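Local coordinates for DNA mismatch repair protein MutS (Thermus aquaticus, PDB 1EWQ) that binds mismatched DNA as a two-subunit protein in DNA mismatch repair and has a weak ATPase activity, at residues C[14-19]-C[105-110]; C[94-99]-C[111-116]; C[623-628]-C[644-649]; C[659-664]-C[691-696]. All coordinates share one frame; numbering follows the deposited sequence.

Contact 1 of 4, residues C[14-19]-C[105-110]; sequences PPLLQQ and EGLVRR. With nucleotides of chain B.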
# COMPACT_ATOMS: atom_id res chain seq x y z
N PRO C 14 8.60 34.93 -18.45
CA PRO C 14 7.59 35.92 -18.08
C PRO C 14 7.77 36.33 -16.61
O PRO C 14 8.28 35.55 -15.81
CB PRO C 14 6.28 35.16 -18.31
CG PRO C 14 6.62 34.27 -19.46
CD PRO C 14 7.99 33.75 -19.09
N PRO C 15 7.37 37.56 -16.25
CA PRO C 15 7.50 38.04 -14.87
C PRO C 15 7.01 37.06 -13.80
O PRO C 15 7.72 36.79 -12.84
CB PRO C 15 6.69 39.34 -14.89
CG PRO C 15 6.95 39.85 -16.26
CD PRO C 15 6.79 38.61 -17.11
N LEU C 16 5.79 36.54 -13.98
CA LEU C 16 5.21 35.58 -13.04
C LEU C 16 6.13 34.39 -12.83
O LEU C 16 6.43 34.00 -11.70
CB LEU C 16 3.84 35.09 -13.53
CG LEU C 16 3.11 34.11 -12.60
CD1 LEU C 16 2.77 34.80 -11.29
CD2 LEU C 16 1.84 33.59 -13.27
N LEU C 17 6.58 33.80 -13.94
CA LEU C 17 7.46 32.64 -13.87
C LEU C 17 8.77 32.98 -13.16
O LEU C 17 9.46 32.10 -12.66
CB LEU C 17 7.72 32.10 -15.28
CG LEU C 17 6.49 31.44 -15.91
CD1 LEU C 17 6.81 30.97 -17.33
CD2 LEU C 17 6.04 30.27 -15.04
N GLN C 18 9.11 34.26 -13.13
CA GLN C 18 10.32 34.70 -12.45
C GLN C 18 10.05 34.67 -10.96
O GLN C 18 10.76 34.03 -10.20
CB GLN C 18 10.71 36.11 -12.88
CG GLN C 18 11.77 36.15 -13.96
CD GLN C 18 13.08 35.55 -13.51
OE1 GLN C 18 13.65 35.96 -12.50
NE2 GLN C 18 13.57 34.57 -14.26
N GLN C 19 8.99 35.38 -10.56
CA GLN C 19 8.58 35.44 -9.17
C GLN C 19 8.49 34.01 -8.65
O GLN C 19 8.85 33.74 -7.50
CB GLN C 19 7.22 36.14 -9.08
CG GLN C 19 6.65 36.26 -7.69
CD GLN C 19 5.31 36.97 -7.67
OE1 GLN C 19 4.36 36.54 -8.34
NE2 GLN C 19 5.22 38.06 -6.91
N GLU C 105 1.66 46.88 -7.15
CA GLU C 105 2.51 47.55 -8.13
C GLU C 105 2.83 46.56 -9.24
O GLU C 105 3.99 46.16 -9.43
CB GLU C 105 3.80 48.04 -7.47
CG GLU C 105 3.63 49.34 -6.70
CD GLU C 105 4.83 49.67 -5.83
OE1 GLU C 105 4.96 49.04 -4.75
OE2 GLU C 105 5.64 50.54 -6.22
N GLY C 106 1.79 46.16 -9.96
CA GLY C 106 1.97 45.21 -11.04
C GLY C 106 1.76 43.79 -10.55
O GLY C 106 0.63 43.38 -10.29
N LEU C 107 2.86 43.06 -10.42
CA LEU C 107 2.83 41.67 -9.98
C LEU C 107 2.44 41.57 -8.50
O LEU C 107 3.02 42.25 -7.66
CB LEU C 107 4.20 41.04 -10.23
CG LEU C 107 4.28 39.52 -10.34
CD1 LEU C 107 3.29 39.01 -11.37
CD2 LEU C 107 5.71 39.12 -10.71
N VAL C 108 1.46 40.72 -8.19
CA VAL C 108 1.02 40.55 -6.81
C VAL C 108 2.15 40.01 -5.94
O VAL C 108 2.96 39.19 -6.39
CB VAL C 108 -0.18 39.57 -6.72
CG1 VAL C 108 -0.58 39.36 -5.27
CG2 VAL C 108 -1.36 40.13 -7.51
N ARG C 109 2.21 40.48 -4.70
CA ARG C 109 3.24 40.04 -3.75
C ARG C 109 3.04 38.57 -3.40
O ARG C 109 1.98 38.18 -2.90
CB ARG C 109 3.19 40.86 -2.46
CG ARG C 109 3.45 42.36 -2.60
CD ARG C 109 3.30 43.07 -1.25
NE ARG C 109 3.34 44.53 -1.36
CZ ARG C 109 3.05 45.36 -0.36
NH1 ARG C 109 2.70 44.88 0.82
NH2 ARG C 109 3.10 46.68 -0.54
N ARG C 110 4.05 37.75 -3.66
CA ARG C 110 3.98 36.33 -3.35
C ARG C 110 5.22 35.87 -2.60
O ARG C 110 6.35 36.13 -3.00
CB ARG C 110 3.79 35.50 -4.62
CG ARG C 110 2.46 35.80 -5.26
CD ARG C 110 2.22 35.07 -6.57
NE ARG C 110 1.09 35.68 -7.24
CZ ARG C 110 0.60 35.29 -8.41
NH1 ARG C 110 1.16 34.28 -9.06
NH2 ARG C 110 -0.43 35.93 -8.94
P DT B 15 3.39 37.77 -16.48
OP1 DT B 15 4.55 36.92 -16.12
OP2 DT B 15 3.41 39.23 -16.18
O5' DT B 15 3.15 37.56 -18.03
C5' DT B 15 1.84 37.66 -18.56
C4' DT B 15 1.85 37.41 -20.05
O4' DT B 15 0.53 37.71 -20.55
C3' DT B 15 2.79 38.33 -20.82
O3' DT B 15 3.22 37.67 -22.01
C2' DT B 15 1.92 39.54 -21.11
C1' DT B 15 0.52 38.96 -21.22
N1 DT B 15 -0.53 39.78 -20.58
C2 DT B 15 -1.78 39.79 -21.16
O2 DT B 15 -2.05 39.17 -22.18
N3 DT B 15 -2.71 40.55 -20.49
C4 DT B 15 -2.52 41.29 -19.33
O4 DT B 15 -3.46 41.92 -18.84
C5 DT B 15 -1.18 41.23 -18.79
C7 DT B 15 -0.88 41.99 -17.53
C6 DT B 15 -0.26 40.50 -19.43
P DC B 14 -0.80 39.26 -11.18
OP1 DC B 14 0.41 39.16 -10.32
OP2 DC B 14 -1.50 40.57 -11.32
O5' DC B 14 -0.40 38.70 -12.62
C5' DC B 14 0.08 37.36 -12.75
C4' DC B 14 0.29 37.01 -14.20
O4' DC B 14 -0.97 37.06 -14.92
C3' DC B 14 1.25 37.93 -14.95
O3' DC B 14 2.07 37.14 -15.82
C2' DC B 14 0.32 38.83 -15.75
C1' DC B 14 -0.83 37.88 -16.07
N1 DC B 14 -2.14 38.51 -16.35
C2 DC B 14 -2.76 38.27 -17.59
O2 DC B 14 -2.17 37.56 -18.43
N3 DC B 14 -3.97 38.81 -17.85
C4 DC B 14 -4.56 39.57 -16.93
N4 DC B 14 -5.77 40.07 -17.21
C5 DC B 14 -3.95 39.86 -15.67
C6 DC B 14 -2.75 39.31 -15.43
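P15 meets L107 at the start of helix 15-26, its ring carbon CB lying 4.3 Å from CD2 of the leucine. Proline suits this first turn, where a backbone N-H would have no helical carbonyl to reach. Its neighbour L16 sends its backbone N to OP1 of DT15 of chain B, a short 2.5 Å bond that is nearly straight at 168°. The side chain of L16 runs between DNA and protein: CD2 approaches the sugar of DC14 of chain B, while CD1 lies 4.2 Å from CD1 of L107. A helix N-terminus is a familiar holder of phosphates, since its amides and dipole would both favour negative charge. Here, within MutS domain I, it is paired with segment 105-110, a loop running into strand 110-116, whose V108 N donates to OP1 of DC14 of chain B at 2.8 Å. One turn on, Q19 ties helix to loop. With CG anti to the backbone N (chi1 179°) and the chain extended, its NE2 reaches V108 O at 2.6 Å, the acceptor lying close to the amide plane. That leaves OE1 against the stem of R110, 3.1 Å from CD, as the two chains cross at about a right angle. R110 carries its guanidinium past Q19, with NH2 3.6 Å from OP1 of DC14 of chain B. An alanine in place of R110 would probably leave a gap beside the Q19 amide and the phosphate with one cation fewer nearby. F34 of strand 31-36 backs L16, Q19 and R110.

Contact 2 of 4, residues C[94-99]-C[111-116]; sequences VADQVE and EVTQLL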
# COMPACT_ATOMS: atom_id res chain seq x y z
N VAL C 94 4.43 26.42 0.71
CA VAL C 94 3.24 27.13 0.27
C VAL C 94 3.51 28.61 0.04
O VAL C 94 3.82 29.35 0.98
CB VAL C 94 2.10 26.99 1.30
CG1 VAL C 94 0.92 27.86 0.92
CG2 VAL C 94 1.68 25.53 1.38
N ALA C 95 3.40 29.03 -1.21
CA ALA C 95 3.61 30.42 -1.57
C ALA C 95 2.25 31.02 -1.89
O ALA C 95 1.60 30.61 -2.85
CB ALA C 95 4.53 30.51 -2.76
N ASP C 96 1.82 31.97 -1.08
CA ASP C 96 0.53 32.62 -1.30
C ASP C 96 0.68 34.07 -1.75
O ASP C 96 1.79 34.61 -1.78
CB ASP C 96 -0.32 32.61 -0.02
CG ASP C 96 -0.66 31.21 0.45
OD1 ASP C 96 -1.06 30.38 -0.39
OD2 ASP C 96 -0.54 30.95 1.67
N GLN C 97 -0.44 34.68 -2.09
CA GLN C 97 -0.47 36.07 -2.48
C GLN C 97 -0.66 36.84 -1.18
O GLN C 97 -1.70 36.75 -0.54
CB GLN C 97 -1.62 36.32 -3.46
CG GLN C 97 -1.41 35.64 -4.80
CD GLN C 97 -2.56 35.82 -5.77
OE1 GLN C 97 -2.44 35.50 -6.95
NE2 GLN C 97 -3.68 36.33 -5.27
N VAL C 98 0.38 37.55 -0.78
CA VAL C 98 0.40 38.31 0.47
C VAL C 98 -0.22 39.70 0.34
O VAL C 98 -0.50 40.37 1.33
CB VAL C 98 1.85 38.45 0.97
CG1 VAL C 98 1.89 39.23 2.27
CG2 VAL C 98 2.45 37.07 1.15
N GLU C 99 -0.44 40.13 -0.90
CA GLU C 99 -0.98 41.44 -1.17
C GLU C 99 -2.27 41.38 -1.97
O GLU C 99 -2.31 40.80 -3.06
CB GLU C 99 0.07 42.24 -1.93
CG GLU C 99 -0.37 43.60 -2.41
CD GLU C 99 0.75 44.31 -3.13
OE1 GLU C 99 1.30 43.72 -4.10
OE2 GLU C 99 1.09 45.45 -2.73
N GLU C 111 4.98 35.18 -1.48
CA GLU C 111 6.04 34.67 -0.64
C GLU C 111 5.58 33.34 -0.04
O GLU C 111 4.40 33.02 -0.06
CB GLU C 111 6.33 35.65 0.50
CG GLU C 111 6.36 37.11 0.08
CD GLU C 111 6.34 38.05 1.27
OE1 GLU C 111 5.40 37.97 2.09
OE2 GLU C 111 7.28 38.88 1.39
N VAL C 112 6.53 32.58 0.49
CA VAL C 112 6.22 31.31 1.11
C VAL C 112 5.69 31.62 2.51
O VAL C 112 6.39 32.17 3.34
CB VAL C 112 7.48 30.43 1.21
CG1 VAL C 112 7.14 29.12 1.91
CG2 VAL C 112 8.02 30.16 -0.19
N THR C 113 4.43 31.26 2.75
CA THR C 113 3.79 31.51 4.04
C THR C 113 4.03 30.41 5.07
O THR C 113 4.03 30.67 6.27
CB THR C 113 2.26 31.70 3.84
OG1 THR C 113 2.01 33.05 3.43
CG2 THR C 113 1.48 31.41 5.13
N GLN C 114 4.26 29.19 4.60
CA GLN C 114 4.48 28.09 5.51
C GLN C 114 4.95 26.85 4.78
O GLN C 114 4.72 26.70 3.58
CB GLN C 114 3.20 27.76 6.26
CG GLN C 114 2.00 27.61 5.35
CD GLN C 114 0.83 26.95 6.03
OE1 GLN C 114 -0.28 26.93 5.49
NE2 GLN C 114 1.07 26.41 7.21
N LEU C 115 5.59 25.96 5.53
CA LEU C 115 6.08 24.72 4.98
C LEU C 115 5.24 23.62 5.61
O LEU C 115 4.84 23.73 6.77
CB LEU C 115 7.55 24.53 5.34
CG LEU C 115 8.50 25.66 4.91
CD1 LEU C 115 9.92 25.32 5.33
CD2 LEU C 115 8.42 25.84 3.40
N LEU C 116 4.94 22.58 4.84
CA LEU C 116 4.17 21.46 5.37
C LEU C 116 5.03 20.22 5.32
O LEU C 116 5.33 19.70 4.25
CB LEU C 116 2.89 21.23 4.56
CG LEU C 116 1.86 22.37 4.54
CD1 LEU C 116 0.60 21.89 3.83
CD2 LEU C 116 1.52 22.80 5.94
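V94 and Q114 form a hydrogen-bonded antiparallel pair in which V94 N reaches Q114 O at 2.9 Å. The carbonyl of the same valine accepts from T113 N at 2.7 Å, with the angle at hydrogen reduced to 144°, and also faces the CA of V112. At this point the register slips by one residue: A95 pairs with V112, and T113 is the extra residue of a beta bulge, its backbone turned to a helix-like phi of -86° and psi of -28°. The non-hydrogen-bonded pair A95 and V112 is drawn close, with A95 CB 4.3 Å from V112 CG2; a small residue fits such a tight spot. Beyond the bulge, D96 and E111 exchange two backbone bonds, D96 N to E111 O at 3.0 Å and the longer E111 N to D96 O at 3.3 Å. T113 is exposed, and T113 CB lies 3.6 Å from D96 OD2; the other oxygen of that carboxylate is bonded to Y40 OH. At the end of the ladder V98 lays CG2 against the carboxylate of E111, crossing it at about a right angle. On the side where V94 and L116 emerge, F78 of helix 78-87 packs on both, and A82 on L116. Strand 92-97 runs between strand 31-36, whose F34 touches A95, and strand 110-116, the outermost on that side within this chain.

Contact 3 of 4, residues C[623-628]-C[644-649]; sequences YTRIGA and EEVALI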
# COMPACT_ATOMS: atom_id res chain seq x y z
N TYR C 623 11.95 -6.83 29.67
CA TYR C 623 12.85 -7.23 28.58
C TYR C 623 12.46 -8.57 27.97
O TYR C 623 12.47 -9.59 28.65
CB TYR C 623 14.29 -7.29 29.08
CG TYR C 623 14.74 -6.01 29.76
CD1 TYR C 623 14.82 -5.92 31.15
CD2 TYR C 623 15.04 -4.88 29.01
CE1 TYR C 623 15.20 -4.73 31.79
CE2 TYR C 623 15.41 -3.68 29.63
CZ TYR C 623 15.49 -3.61 31.02
OH TYR C 623 15.85 -2.41 31.61
N THR C 624 12.13 -8.55 26.69
CA THR C 624 11.72 -9.75 25.99
C THR C 624 12.71 -10.23 24.93
O THR C 624 13.50 -9.46 24.38
CB THR C 624 10.36 -9.54 25.28
OG1 THR C 624 10.50 -8.55 24.25
CG2 THR C 624 9.30 -9.07 26.28
N ARG C 625 12.63 -11.53 24.67
CA ARG C 625 13.43 -12.22 23.66
C ARG C 625 12.42 -13.29 23.21
O ARG C 625 12.54 -14.47 23.56
CB ARG C 625 14.68 -12.86 24.28
CG ARG C 625 15.80 -13.23 23.29
CD ARG C 625 15.34 -14.15 22.17
NE ARG C 625 14.61 -13.43 21.12
CZ ARG C 625 13.76 -14.01 20.27
NH1 ARG C 625 13.51 -15.31 20.33
NH2 ARG C 625 13.16 -13.27 19.34
N ILE C 626 11.41 -12.86 22.45
CA ILE C 626 10.33 -13.73 21.98
C ILE C 626 10.11 -13.71 20.47
O ILE C 626 10.18 -12.66 19.84
CB ILE C 626 8.98 -13.32 22.63
CG1 ILE C 626 9.08 -13.37 24.16
CG2 ILE C 626 7.86 -14.26 22.18
CD1 ILE C 626 7.92 -12.67 24.87
N GLY C 627 9.82 -14.89 19.91
CA GLY C 627 9.57 -15.02 18.48
C GLY C 627 10.73 -14.62 17.59
O GLY C 627 11.89 -14.87 17.91
N ALA C 628 10.41 -14.02 16.45
CA ALA C 628 11.41 -13.54 15.49
C ALA C 628 12.44 -14.60 15.10
O ALA C 628 12.07 -15.78 15.01
CB ALA C 628 12.11 -12.30 16.06
N GLU C 644 22.46 -11.80 20.33
CA GLU C 644 22.67 -10.36 20.46
C GLU C 644 21.60 -9.79 21.39
O GLU C 644 21.90 -9.01 22.29
CB GLU C 644 22.58 -9.66 19.10
CG GLU C 644 23.81 -9.80 18.24
CD GLU C 644 23.71 -9.05 16.92
OE1 GLU C 644 24.74 -8.92 16.23
OE2 GLU C 644 22.60 -8.60 16.56
N GLU C 645 20.35 -10.19 21.17
CA GLU C 645 19.26 -9.71 22.01
C GLU C 645 19.48 -10.11 23.47
O GLU C 645 19.27 -9.31 24.38
CB GLU C 645 17.93 -10.25 21.51
CG GLU C 645 17.49 -9.67 20.17
CD GLU C 645 16.25 -10.36 19.61
OE1 GLU C 645 15.28 -10.58 20.38
OE2 GLU C 645 16.24 -10.66 18.39
N VAL C 646 19.90 -11.36 23.69
CA VAL C 646 20.16 -11.85 25.04
C VAL C 646 21.22 -10.98 25.72
O VAL C 646 21.08 -10.63 26.89
CB VAL C 646 20.64 -13.32 25.03
CG1 VAL C 646 21.13 -13.74 26.40
CG2 VAL C 646 19.49 -14.23 24.60
N ALA C 647 22.27 -10.64 24.98
CA ALA C 647 23.34 -9.80 25.51
C ALA C 647 22.77 -8.47 26.00
O ALA C 647 23.04 -8.07 27.12
CB ALA C 647 24.40 -9.55 24.45
N LEU C 648 22.00 -7.79 25.16
CA LEU C 648 21.42 -6.52 25.58
C LEU C 648 20.64 -6.73 26.87
O LEU C 648 20.73 -5.92 27.80
CB LEU C 648 20.49 -5.94 24.51
CG LEU C 648 21.13 -5.19 23.34
CD1 LEU C 648 20.04 -4.61 22.46
CD2 LEU C 648 22.03 -4.05 23.86
N ILE C 649 19.88 -7.82 26.92
CA ILE C 649 19.08 -8.11 28.11
C ILE C 649 19.95 -8.29 29.35
O ILE C 649 19.64 -7.74 30.41
CB ILE C 649 18.20 -9.35 27.89
CG1 ILE C 649 17.17 -9.06 26.80
CG2 ILE C 649 17.51 -9.73 29.19
CD1 ILE C 649 16.31 -10.25 26.41
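The contact belongs to a beta-alpha-beta unit of the P-loop ATPase domain, in which helix 638-652 connects the neighbouring parallel strands 621-625 and 657-662; here R625, at the end of the first strand, meets E645 and I649 of the helix. The two run nearly antiparallel, and the axes of strand 623-625 and helix 644-649 approach to 8.6 Å. R625 NE donates to E645 OE1 at 3.0 Å in a salt bridge whose angle at hydrogen is 165°. The oxygen sits at the edge of the guanidinium and near its plane, yet it is approached from above the carboxylate, and the two flat groups stand 72° apart. Bends at chi2 and chi3 fold the arginine back, which brings the far edge of the guanidinium to G627 O: NH1 and NH2 both face it, the NH1 bond being weak. Arginine suits the place because one flat cation can tie the helix to the turn that follows its own strand, and G627 fits that turn with its positive phi. Beside the charged pair the contact is apolar. CD1 of I649 lies 3.7 Å from R625 CB and beside T624 O, and its CG2 branch comes 4.0 Å from Y623 CB, so a branched residue can touch the strand at several points. V646 CG2 packs 4.0 Å from R625 CG. The ring of Y623 turns away from the helix toward R251 and P253. Strand 621-625, outermost on its side of the sheet within this chain, hydrogen-bonds to strand 657-662, while on the helix V646 and A647 also pack against L747 and G746 of the second subunit.

Contact 4 of 4, residues C[659-664]-C[691-696]; sequences VLLDEV and TLFATH. With SO4 (sulfate ion), chain F.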
# COMPACT_ATOMS: atom_id res chain seq x y z
N VAL C 659 12.08 -10.35 32.93
CA VAL C 659 12.72 -10.86 31.72
C VAL C 659 11.89 -12.01 31.16
O VAL C 659 11.51 -12.93 31.90
CB VAL C 659 14.15 -11.36 32.04
CG1 VAL C 659 14.78 -11.93 30.79
CG2 VAL C 659 15.01 -10.20 32.61
N LEU C 660 11.61 -11.98 29.86
CA LEU C 660 10.82 -13.02 29.20
C LEU C 660 11.62 -13.69 28.10
O LEU C 660 11.86 -13.09 27.06
CB LEU C 660 9.53 -12.42 28.60
CG LEU C 660 8.55 -11.67 29.52
CD1 LEU C 660 7.31 -11.27 28.70
CD2 LEU C 660 8.14 -12.53 30.69
N LEU C 661 12.05 -14.93 28.33
CA LEU C 661 12.83 -15.65 27.33
C LEU C 661 12.02 -16.77 26.72
O LEU C 661 11.38 -17.56 27.41
CB LEU C 661 14.12 -16.20 27.94
CG LEU C 661 15.04 -15.21 28.66
CD1 LEU C 661 16.33 -15.93 29.07
CD2 LEU C 661 15.35 -14.01 27.76
N ASP C 662 12.07 -16.83 25.39
CA ASP C 662 11.33 -17.81 24.60
C ASP C 662 12.29 -18.69 23.81
O ASP C 662 12.76 -18.30 22.74
CB ASP C 662 10.38 -17.03 23.67
CG ASP C 662 9.55 -17.92 22.77
OD1 ASP C 662 9.59 -17.71 21.53
OD2 ASP C 662 8.84 -18.81 23.29
N GLU C 663 12.59 -19.86 24.36
CA GLU C 663 13.46 -20.84 23.72
C GLU C 663 14.89 -20.36 23.38
O GLU C 663 15.43 -20.65 22.31
CB GLU C 663 12.77 -21.40 22.46
CG GLU C 663 11.30 -21.80 22.70
CD GLU C 663 10.66 -22.52 21.52
OE1 GLU C 663 10.88 -22.10 20.37
OE2 GLU C 663 9.92 -23.50 21.74
N VAL C 664 15.49 -19.63 24.31
CA VAL C 664 16.86 -19.15 24.12
C VAL C 664 17.77 -20.39 24.11
O VAL C 664 17.70 -21.23 25.01
CB VAL C 664 17.25 -18.17 25.26
CG1 VAL C 664 18.77 -18.00 25.33
CG2 VAL C 664 16.61 -16.82 24.99
N THR C 691 12.41 -13.88 36.03
CA THR C 691 12.54 -14.45 34.71
C THR C 691 11.58 -15.60 34.38
O THR C 691 11.46 -16.56 35.14
CB THR C 691 14.00 -14.94 34.49
OG1 THR C 691 14.93 -13.87 34.70
CG2 THR C 691 14.17 -15.47 33.09
N LEU C 692 10.90 -15.48 33.24
CA LEU C 692 10.02 -16.54 32.75
C LEU C 692 10.78 -17.04 31.51
O LEU C 692 11.02 -16.28 30.57
CB LEU C 692 8.64 -16.02 32.34
CG LEU C 692 7.65 -15.59 33.41
CD1 LEU C 692 6.36 -15.11 32.74
CD2 LEU C 692 7.35 -16.75 34.35
N PHE C 693 11.16 -18.31 31.53
CA PHE C 693 11.93 -18.88 30.44
C PHE C 693 11.24 -20.10 29.87
O PHE C 693 11.31 -21.18 30.45
CB PHE C 693 13.32 -19.26 30.98
CG PHE C 693 14.31 -19.71 29.93
CD1 PHE C 693 15.67 -19.79 30.25
CD2 PHE C 693 13.90 -20.05 28.64
CE1 PHE C 693 16.60 -20.21 29.30
CE2 PHE C 693 14.84 -20.46 27.68
CZ PHE C 693 16.19 -20.54 28.02
N ALA C 694 10.56 -19.91 28.73
CA ALA C 694 9.87 -20.99 28.04
C ALA C 694 10.93 -21.74 27.24
O ALA C 694 11.67 -21.13 26.46
CB ALA C 694 8.82 -20.43 27.09
N THR C 695 11.00 -23.05 27.42
CA THR C 695 12.00 -23.85 26.71
C THR C 695 11.57 -25.30 26.58
O THR C 695 10.59 -25.72 27.19
CB THR C 695 13.36 -23.81 27.47
OG1 THR C 695 14.36 -24.55 26.76
CG2 THR C 695 13.20 -24.39 28.87
N HIS C 696 12.30 -26.06 25.76
CA HIS C 696 12.02 -27.48 25.57
C HIS C 696 13.10 -28.28 26.28
O HIS C 696 12.97 -29.49 26.46
CB HIS C 696 12.05 -27.86 24.09
CG HIS C 696 10.92 -27.27 23.31
ND1 HIS C 696 9.60 -27.54 23.61
CD2 HIS C 696 10.90 -26.40 22.27
CE1 HIS C 696 8.82 -26.85 22.79
NE2 HIS C 696 9.59 -26.15 21.97
S SO4 F . 8.40 -31.10 23.71
O1 SO4 F . 9.26 -32.29 23.53
O2 SO4 F . 7.05 -31.51 24.15
O3 SO4 F . 9.02 -30.24 24.73
O4 SO4 F . 8.31 -30.38 22.43
O HOH W 1 15.66 -23.10 24.87
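E663 has the backbone of a left-handed helix (phi 58°, psi 42°), rare for a residue with a side chain, and from there it swings its carboxylate back to H696, with OE2 2.7 Å from NE2. The two groups cross obliquely, while the other oxygen of E663 is paired with R666 and H696 NE2 is also weakly bonded to N585. Across the ring, H696 ND1 donates at 3.0 Å to O3 of a sulfate, probably from the crystallisation liquor; Y737 and, from the second subunit, T668 and S669 hold the same ion. Were H696 a leucine, the sulfate would probably lose one donor and the E663 carboxylate this polar neighbour. These residues follow two adjacent parallel strands of the P-loop NTPase core, joined by a beta-alpha-beta crossover through helix 670-687; the apolar strand ending at D662, with E663 next, is consistent with a Walker B motif. The ladder runs from L692 N to V659 O at 2.9 Å up to E663 N to A694 O at 2.6 Å. L660 and L692 lie side by side and pack on helix 589-603. On the opposite face F693, with CG anti to the backbone N (chi1 -172°), places its ring so that L661 CB sits over one face, offset toward the rim, in a CH-pi contact. The ring's edge meets V664 O, 3.4 Å from CZ, and a water joins that carbonyl to T695 OG1.

Overall arrangement
The four contacts fall into two pairs on opposite sides of the subunit's centre. Contacts 1 and 2, with centres 14 Å apart, share domain I: R109 O meets V98 N at 2.7 Å, R109 and E99 form a salt bridge, and Q97 of contact 2 also bonds to a DNA phosphate. Contacts 3 and 4, with centres 10 Å apart, share one sheet of domain V, where strand 621-625 lies beside strand 657-662 and G627 N bonds to D662 OD1. Contact 4 borders the predicted ATP site through H696 and N585, yet its nearest atom is about 52 Å from the DNA. The centres of contacts 1 and 4 are 69 Å apart, so any communication between mismatch and nucleotide must act over a long range.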